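Local coordinates for glycoside Hydrolase (Bacteroides plebeius, PDB 5T3B), which probably hydrolyses glycosidic bonds of polysaccharides, as a family 50 glycoside hydrolase from a human gut bacterium, at residues 67-70 / 71-74; 224-227 / 228-232; 409-412 / 413-416. One frame throughout, in Å; residues are numbered along the deposited sequence.

Interaction 1: 67-70 / 71-74; sequences VGYE and QQTK
The Tyr69 side chain leaves with CG opposite the backbone N (chi1 179°), which sends its phenol forward along the chain, alongside Gln71 and up to Gln72. CE2 of Tyr69 comes to 3.5 Å from the backbone N of Gln71, and the hydroxyl reaches the next peptide: Gln72 N donates to Tyr69 OH in a weak bond of 3.3 Å. In one of its two modelled conformers the Gln72 side chain runs extended and its amide lies obliquely beside the phenol, with Gln72 NE2 at 3.9 Å from Tyr69 CE1. The stronger polar partner of the phenol is Asn474, whose OD1 takes up the hydroxyl, so the weak peptide bond is secondary.

On Glu70, the side chain bends at its second torsion, and a water bridges its OE1 to the backbone: it donates to the carboxylate and accepts from Gln71 N at 2.9 Å. Further on, Gln71 stretches out and folds its amide onto the chain ahead, NE2 donating to Thr73 O at 2.9 Å, nearly straight at 169° and with the acceptor in the amide plane. The same NE2 is also bonded to Asp467. Lys74 runs extended until its last torsion, which brings NZ above the carbonyl plane of Gln72, in a bond of 2.9 Å to Gln72 O.

All this belongs to an irregular, extended connection between strand 56-60 and helix 76-82, laid across the C-terminal end of the chain: Tyr69 packs on Leu475 and Thr73 on Asn474, both of helix 472-480, while Thr73 also touches Glu78 and Tyr79 of helix 76-82.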
loop_
_atom_site.group_PDB
_atom_site.type_symbol
_atom_site.label_atom_id
_atom_site.label_comp_id
_atom_site.label_asym_id
_atom_site.label_seq_id
_atom_site.Cartn_x
_atom_site.Cartn_y
_atom_site.Cartn_z
ATOM N N VAL A 67 -22.383 0.822 -16.041
ATOM C CA VAL A 67 -23.223 1.412 -17.098
ATOM C C VAL A 67 -22.422 2.486 -17.846
ATOM O O VAL A 67 -21.868 3.406 -17.219
ATOM C CB VAL A 67 -24.531 2.019 -16.490
ATOM C CG1 VAL A 67 -25.339 2.789 -17.537
ATOM C CG2 VAL A 67 -25.365 0.920 -15.818
ATOM N N GLY A 68 -22.351 2.375 -19.160
ATOM C CA GLY A 68 -21.676 3.364 -19.969
ATOM C C GLY A 68 -20.235 3.028 -20.229
ATOM O O GLY A 68 -19.551 3.866 -20.801
ATOM N N TYR A 69 -19.746 1.871 -19.772
ATOM C CA TYR A 69 -18.377 1.449 -20.016
ATOM C C TYR A 69 -18.431 0.058 -20.592
ATOM O O TYR A 69 -19.109 -0.813 -20.019
ATOM C CB TYR A 69 -17.575 1.407 -18.726
ATOM C CG TYR A 69 -16.174 0.933 -19.001
ATOM C CD1 TYR A 69 -15.228 1.759 -19.527
ATOM C CD2 TYR A 69 -15.822 -0.383 -18.778
ATOM C CE1 TYR A 69 -13.974 1.292 -19.870
ATOM C CE2 TYR A 69 -14.565 -0.878 -19.124
ATOM C CZ TYR A 69 -13.639 -0.070 -19.660
ATOM O OH TYR A 69 -12.425 -0.568 -20.042
ATOM N N GLU A 70 -17.672 -0.188 -21.657
ATOM C CA GLU A 70 -17.459 -1.547 -22.164
ATOM C C GLU A 70 -15.952 -1.793 -22.201
ATOM O O GLU A 70 -15.203 -0.959 -22.587
ATOM C CB GLU A 70 -18.079 -1.755 -23.553
ATOM C CG GLU A 70 -19.616 -1.617 -23.512
ATOM C CD GLU A 70 -20.353 -2.683 -22.619
ATOM O OE1 GLU A 70 -19.895 -3.888 -22.481
ATOM O OE2 GLU A 70 -21.410 -2.307 -22.021
ATOM N N GLN A 71 -15.540 -2.979 -21.790
ATOM C CA GLN A 71 -14.102 -3.279 -21.674
ATOM C C GLN A 71 -13.407 -2.994 -23.001
ATOM O O GLN A 71 -13.774 -3.518 -24.028
ATOM C CB GLN A 71 -13.895 -4.686 -21.198
ATOM C CG GLN A 71 -12.458 -5.050 -21.019
ATOM C CD GLN A 71 -12.219 -6.343 -20.304
ATOM O OE1 GLN A 71 -13.029 -6.825 -19.513
ATOM N NE2 GLN A 71 -11.026 -6.886 -20.544
ATOM N N GLN A 72 -12.367 -2.171 -22.933
ATOM C CA GLN A 72 -11.726 -1.670 -24.121
ATOM C C GLN A 72 -10.557 -2.533 -24.562
ATOM O O GLN A 72 -10.497 -2.928 -25.730
ATOM C CB GLN A 72 -11.341 -0.220 -23.951
ATOM C CG GLN A 72 -12.556 0.677 -23.759
ATOM C CD GLN A 72 -12.185 2.133 -23.694
ATOM O OE1 GLN A 72 -11.070 2.498 -24.020
ATOM N NE2 GLN A 72 -13.127 2.967 -23.270
ATOM N N THR A 73 -9.643 -2.853 -23.624
ATOM C CA THR A 73 -8.520 -3.687 -23.888
ATOM C C THR A 73 -8.933 -5.085 -23.457
ATOM O O THR A 73 -9.283 -5.326 -22.288
ATOM C CB THR A 73 -7.283 -3.240 -23.085
ATOM O OG1 THR A 73 -6.953 -1.923 -23.529
ATOM C CG2 THR A 73 -6.095 -4.238 -23.261
ATOM N N LYS A 74 -8.872 -6.022 -24.412
ATOM C CA LYS A 74 -9.506 -7.336 -24.279
ATOM C C LYS A 74 -8.544 -8.523 -24.293
ATOM O O LYS A 74 -8.978 -9.649 -24.036
ATOM C CB LYS A 74 -10.587 -7.460 -25.342
ATOM C CG LYS A 74 -11.657 -6.333 -25.406
ATOM C CD LYS A 74 -12.599 -6.521 -26.612
ATOM C CE LYS A 74 -13.512 -5.339 -26.979
ATOM N NZ LYS A 74 -12.818 -4.013 -27.175
HETATM O O HOH W 1 -17.425 -4.864 -20.551
#

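Interaction 2: 224-227 / 228-232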
loop_
_atom_site.group_PDB
_atom_site.type_symbol
_atom_site.label_atom_id
_atom_site.label_comp_id
_atom_site.label_asym_id
_atom_site.label_seq_id
_atom_site.Cartn_x
_atom_site.Cartn_y
_atom_site.Cartn_z
ATOM N N TRP A 224 17.215 11.063 16.820
ATOM C CA TRP A 224 16.295 10.493 15.801
ATOM C C TRP A 224 16.560 11.135 14.413
ATOM O O TRP A 224 16.757 10.421 13.426
ATOM C CB TRP A 224 14.861 10.640 16.249
ATOM C CG TRP A 224 13.856 10.418 15.203
ATOM C CD1 TRP A 224 13.021 11.352 14.702
ATOM C CD2 TRP A 224 13.549 9.200 14.463
ATOM N NE1 TRP A 224 12.196 10.828 13.746
ATOM C CE2 TRP A 224 12.516 9.509 13.565
ATOM C CE3 TRP A 224 14.033 7.907 14.498
ATOM C CZ2 TRP A 224 11.987 8.556 12.692
ATOM C CZ3 TRP A 224 13.501 6.976 13.648
ATOM C CH2 TRP A 224 12.506 7.310 12.762
ATOM N N ASP A 225 16.519 12.477 14.361
ATOM C CA ASP A 225 16.641 13.122 13.056
ATOM C C ASP A 225 17.999 12.806 12.400
ATOM O O ASP A 225 18.069 12.526 11.198
ATOM C CB ASP A 225 16.526 14.641 13.158
ATOM C CG ASP A 225 15.155 15.183 13.411
ATOM O OD1 ASP A 225 14.203 14.485 13.495
ATOM O OD2 ASP A 225 15.045 16.437 13.696
ATOM N N GLU A 226 19.061 12.878 13.194
ATOM C CA GLU A 226 20.357 12.593 12.679
ATOM C C GLU A 226 20.561 11.140 12.236
ATOM O O GLU A 226 21.221 10.842 11.235
ATOM C CB GLU A 226 21.466 12.976 13.667
ATOM C CG GLU A 226 22.882 12.781 13.169
ATOM C CD GLU A 226 23.227 13.401 11.794
ATOM O OE1 GLU A 226 22.733 14.524 11.446
ATOM O OE2 GLU A 226 23.989 12.691 11.043
ATOM N N TRP A 227 19.996 10.234 13.026
ATOM C CA TRP A 227 20.092 8.836 12.724
ATOM C C TRP A 227 19.401 8.551 11.352
ATOM O O TRP A 227 19.935 7.821 10.516
ATOM C CB TRP A 227 19.483 7.947 13.825
ATOM C CG TRP A 227 19.488 6.508 13.427
ATOM C CD1 TRP A 227 20.499 5.632 13.577
ATOM C CD2 TRP A 227 18.493 5.826 12.708
ATOM N NE1 TRP A 227 20.186 4.430 13.029
ATOM C CE2 TRP A 227 18.963 4.542 12.461
ATOM C CE3 TRP A 227 17.235 6.169 12.251
ATOM C CZ2 TRP A 227 18.211 3.597 11.714
ATOM C CZ3 TRP A 227 16.492 5.224 11.517
ATOM C CH2 TRP A 227 17.002 3.983 11.243
ATOM N N CYS A 228 18.243 9.179 11.125
ATOM C CA CYS A 228 17.603 8.966 9.838
ATOM C C CYS A 228 18.521 9.368 8.677
ATOM O O CYS A 228 18.589 8.708 7.628
ATOM C CB CYS A 228 16.239 9.714 9.794
ATOM S SG CYS A 228 14.933 9.009 10.752
ATOM N N LYS A 229 19.166 10.541 8.824
ATOM C CA LYS A 229 20.109 10.997 7.775
ATOM C C LYS A 229 21.200 9.938 7.507
ATOM O O LYS A 229 21.546 9.634 6.371
ATOM C CB LYS A 229 20.679 12.361 8.135
ATOM C CG LYS A 229 19.666 13.486 7.972
ATOM C CD LYS A 229 20.106 14.821 8.467
ATOM C CE LYS A 229 19.059 15.877 8.207
ATOM N NZ LYS A 229 19.578 17.186 8.630
ATOM N N GLU A 230 21.797 9.433 8.566
ATOM C CA GLU A 230 22.842 8.434 8.468
ATOM C C GLU A 230 22.329 7.169 7.816
ATOM O O GLU A 230 22.987 6.604 6.962
ATOM C CB GLU A 230 23.464 8.176 9.832
ATOM C CG GLU A 230 24.218 9.384 10.353
ATOM C CD GLU A 230 24.759 9.220 11.755
ATOM O OE1 GLU A 230 24.725 8.072 12.297
ATOM O OE2 GLU A 230 25.222 10.255 12.344
ATOM N N TYR A 231 21.107 6.752 8.211
ATOM C CA TYR A 231 20.577 5.489 7.687
ATOM C C TYR A 231 20.341 5.609 6.200
ATOM O O TYR A 231 20.680 4.702 5.450
ATOM C CB TYR A 231 19.314 5.127 8.455
ATOM C CG TYR A 231 18.865 3.691 8.208
ATOM C CD1 TYR A 231 19.676 2.613 8.513
ATOM C CD2 TYR A 231 17.591 3.420 7.721
ATOM C CE1 TYR A 231 19.241 1.282 8.328
ATOM C CE2 TYR A 231 17.153 2.123 7.509
ATOM C CZ TYR A 231 17.954 1.072 7.828
ATOM O OH TYR A 231 17.543 -0.210 7.649
ATOM N N LEU A 232 19.798 6.723 5.721
ATOM C CA LEU A 232 19.615 6.912 4.287
ATOM C C LEU A 232 20.884 6.846 3.474
ATOM O O LEU A 232 20.849 6.432 2.347
ATOM C CB LEU A 232 18.907 8.221 3.944
ATOM C CG LEU A 232 17.375 8.119 3.752
ATOM C CD1 LEU A 232 17.036 7.404 2.458
ATOM C CD2 LEU A 232 16.650 7.508 4.931
#
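Cys228 SG sits over one face of the six-membered ring of Trp224, 3.5 Å from its centroid and only 11° off the ring normal, a sulfur-aromatic contact one helical turn apart. The same sulfur lies at the edge of the Trp227 six-membered ring, with CE3 of Trp227 at 4.0 Å from SG. Trp227 in turn pairs with Tyr231: their rings form an offset stack, centroids 4.8 Å apart and planes at 19°, and Tyr231 CB adds a CH-pi contact over the indole. Both side chains leave with CG opposite the backbone N, which sends the two rings off the helix in the same direction.

The helix backbone sets this spacing, Cys228 N bonding to Trp224 O at 3.0 Å and Tyr231 N to Trp227 O at 2.8 Å. On the exposed side, Glu226 OE2 and Glu230 OE2 are 3.0 Å apart, a like-charge pair that would probably raise the proton affinity of one carboxylate.

Farther out, Phe199 meets both tryptophans edge-to-face and Phe195 does the same to Tyr231, while Trp224 NE1 bonds to Lys313 O. The whole is an amphipathic helix: Trp224, Trp227, Cys228 and Tyr231, at the three- and four-residue spacing of a helical turn, pack against helices 195-203 and 300-324.

Interaction 3: 409-412 / 413-416; sequences VRDQ and QNRG
An N-cap opens helix 412-427, and Asp411 is the capping residue, just beyond strand 407-409. Its OD1 accepts from Asn414 N at 2.9 Å, nearly in line with the C-O bond, and from Asn414 ND2 at 2.8 Å, which comes from above the carboxylate plane. Asp411 can do both because its CG lies between the backbone N and the carbonyl carbon (chi1 61°), which turns the carboxylate back over the first turn. The other oxygen, OD2, takes a bond of 2.6 Å from a water that also donates to Gln413 OE1, while Gln413 NE2 is held by Tyr464. With an alanine in place of Asp411, Asn414 N would probably lose its cap and the Asn414 amide would be set free to turn.

The first helical bond follows at once, Arg415 N to Asp411 O at 3.0 Å. Just before the cap, Val409 CG2 lies 3.6 Å from Arg415 CG, the valine methyl meeting the arginine chain broadside. Beyond that methyl, Arg415 carries its guanidinium to Thr392 O, Gly449 O and the ring of Tyr458, whereas Arg410 forms salt bridges with Glu46 and Glu395. This is the classic aspartate N-cap at a strand-to-helix turn, with an i+3 bond to the backbone doubled by one to the side chain.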
loop_
_atom_site.group_PDB
_atom_site.type_symbol
_atom_site.label_atom_id
_atom_site.label_comp_id
_atom_site.label_asym_id
_atom_site.label_seq_id
_atom_site.Cartn_x
_atom_site.Cartn_y
_atom_site.Cartn_z
ATOM N N VAL A 409 -14.382 -14.997 0.871
ATOM C CA VAL A 409 -15.419 -15.104 -0.121
ATOM C C VAL A 409 -15.518 -16.576 -0.529
ATOM O O VAL A 409 -14.705 -17.396 -0.104
ATOM C CB VAL A 409 -15.213 -14.171 -1.320
ATOM C CG1 VAL A 409 -15.282 -12.704 -0.897
ATOM C CG2 VAL A 409 -13.921 -14.446 -2.036
ATOM N N ARG A 410 -16.524 -16.905 -1.323
ATOM C CA ARG A 410 -16.764 -18.340 -1.527
ATOM C C ARG A 410 -15.709 -19.051 -2.370
ATOM O O ARG A 410 -15.430 -20.236 -2.160
ATOM C CB ARG A 410 -18.139 -18.583 -2.133
ATOM C CG ARG A 410 -19.307 -18.220 -1.242
ATOM C CD ARG A 410 -19.405 -19.087 -0.036
ATOM N NE ARG A 410 -20.663 -18.810 0.683
ATOM C CZ ARG A 410 -20.956 -19.339 1.841
ATOM N NH1 ARG A 410 -20.131 -20.180 2.447
ATOM N NH2 ARG A 410 -22.111 -19.026 2.394
ATOM N N ASP A 411 -15.183 -18.373 -3.404
ATOM C CA ASP A 411 -14.341 -19.046 -4.403
ATOM C C ASP A 411 -13.475 -18.046 -5.127
ATOM O O ASP A 411 -13.557 -16.827 -4.867
ATOM C CB ASP A 411 -15.199 -19.891 -5.315
ATOM C CG ASP A 411 -16.182 -19.140 -6.073
ATOM O OD1 ASP A 411 -16.035 -17.910 -6.272
ATOM O OD2 ASP A 411 -17.195 -19.746 -6.530
ATOM N N GLN A 412 -12.630 -18.545 -6.018
ATOM C CA GLN A 412 -11.686 -17.670 -6.713
ATOM C C GLN A 412 -12.390 -16.657 -7.613
ATOM O O GLN A 412 -11.938 -15.524 -7.702
ATOM C CB GLN A 412 -10.667 -18.490 -7.519
ATOM C CG GLN A 412 -9.845 -19.443 -6.667
ATOM C CD GLN A 412 -9.130 -18.752 -5.532
ATOM O OE1 GLN A 412 -9.226 -19.132 -4.314
ATOM N NE2 GLN A 412 -8.427 -17.774 -5.888
ATOM N N GLN A 413 -13.472 -17.067 -8.250
ATOM C CA GLN A 413 -14.227 -16.114 -9.062
ATOM C C GLN A 413 -14.673 -14.932 -8.187
ATOM O O GLN A 413 -14.576 -13.797 -8.626
ATOM C CB GLN A 413 -15.431 -16.757 -9.744
ATOM C CG GLN A 413 -16.303 -15.776 -10.460
ATOM C CD GLN A 413 -17.420 -16.447 -11.211
ATOM O OE1 GLN A 413 -18.200 -17.206 -10.642
ATOM N NE2 GLN A 413 -17.493 -16.145 -12.470
ATOM N N ASN A 414 -15.144 -15.197 -6.986
ATOM C CA ASN A 414 -15.602 -14.123 -6.120
ATOM C C ASN A 414 -14.428 -13.303 -5.593
ATOM O O ASN A 414 -14.632 -12.102 -5.304
ATOM C CB ASN A 414 -16.536 -14.653 -5.036
ATOM C CG ASN A 414 -17.941 -14.910 -5.593
ATOM O OD1 ASN A 414 -18.745 -13.987 -5.683
ATOM N ND2 ASN A 414 -18.207 -16.093 -5.969
ATOM N N ARG A 415 -13.236 -13.885 -5.434
ATOM C CA ARG A 415 -12.077 -13.081 -5.164
ATOM C C ARG A 415 -11.871 -12.093 -6.304
ATOM O O ARG A 415 -11.449 -10.933 -6.087
ATOM C CB ARG A 415 -10.806 -13.913 -4.926
ATOM C CG ARG A 415 -10.831 -14.853 -3.745
ATOM C CD ARG A 415 -9.563 -15.672 -3.701
ATOM N NE ARG A 415 -8.455 -14.909 -3.163
ATOM C CZ ARG A 415 -7.166 -15.203 -3.394
ATOM N NH1 ARG A 415 -6.754 -16.099 -4.286
ATOM N NH2 ARG A 415 -6.258 -14.540 -2.712
ATOM N N GLY A 416 -12.069 -12.565 -7.506
ATOM C CA GLY A 416 -11.964 -11.700 -8.690
ATOM C C GLY A 416 -12.986 -10.587 -8.672
ATOM O O GLY A 416 -12.670 -9.420 -8.965
HETATM O O HOH W 2 -18.574 -18.852 -8.545
#

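Overall arrangement
None of the three contacts touches another: interaction 2 lies across the centre of the chain from both others, its centre about 49 Å from that of interaction 1 and 45 Å from that of interaction 3. Interactions 1 and 3 are closer, about 11 Å between nearest atoms; both reach helix 459-469, and interaction 1 also lies on helix 472-480. Interaction 1 is nearest the surface, with one of four touching residues buried, against four of eight and none exposed in interaction 3. The loop at 67-74 relies on water and peptide groups; helix 224-232 buries its tryptophans and cysteine sulfur, with Tyr231 only partly covered and acids outside; 409-416 uses a carboxylate to start a helix, amid charged and apolar anchors.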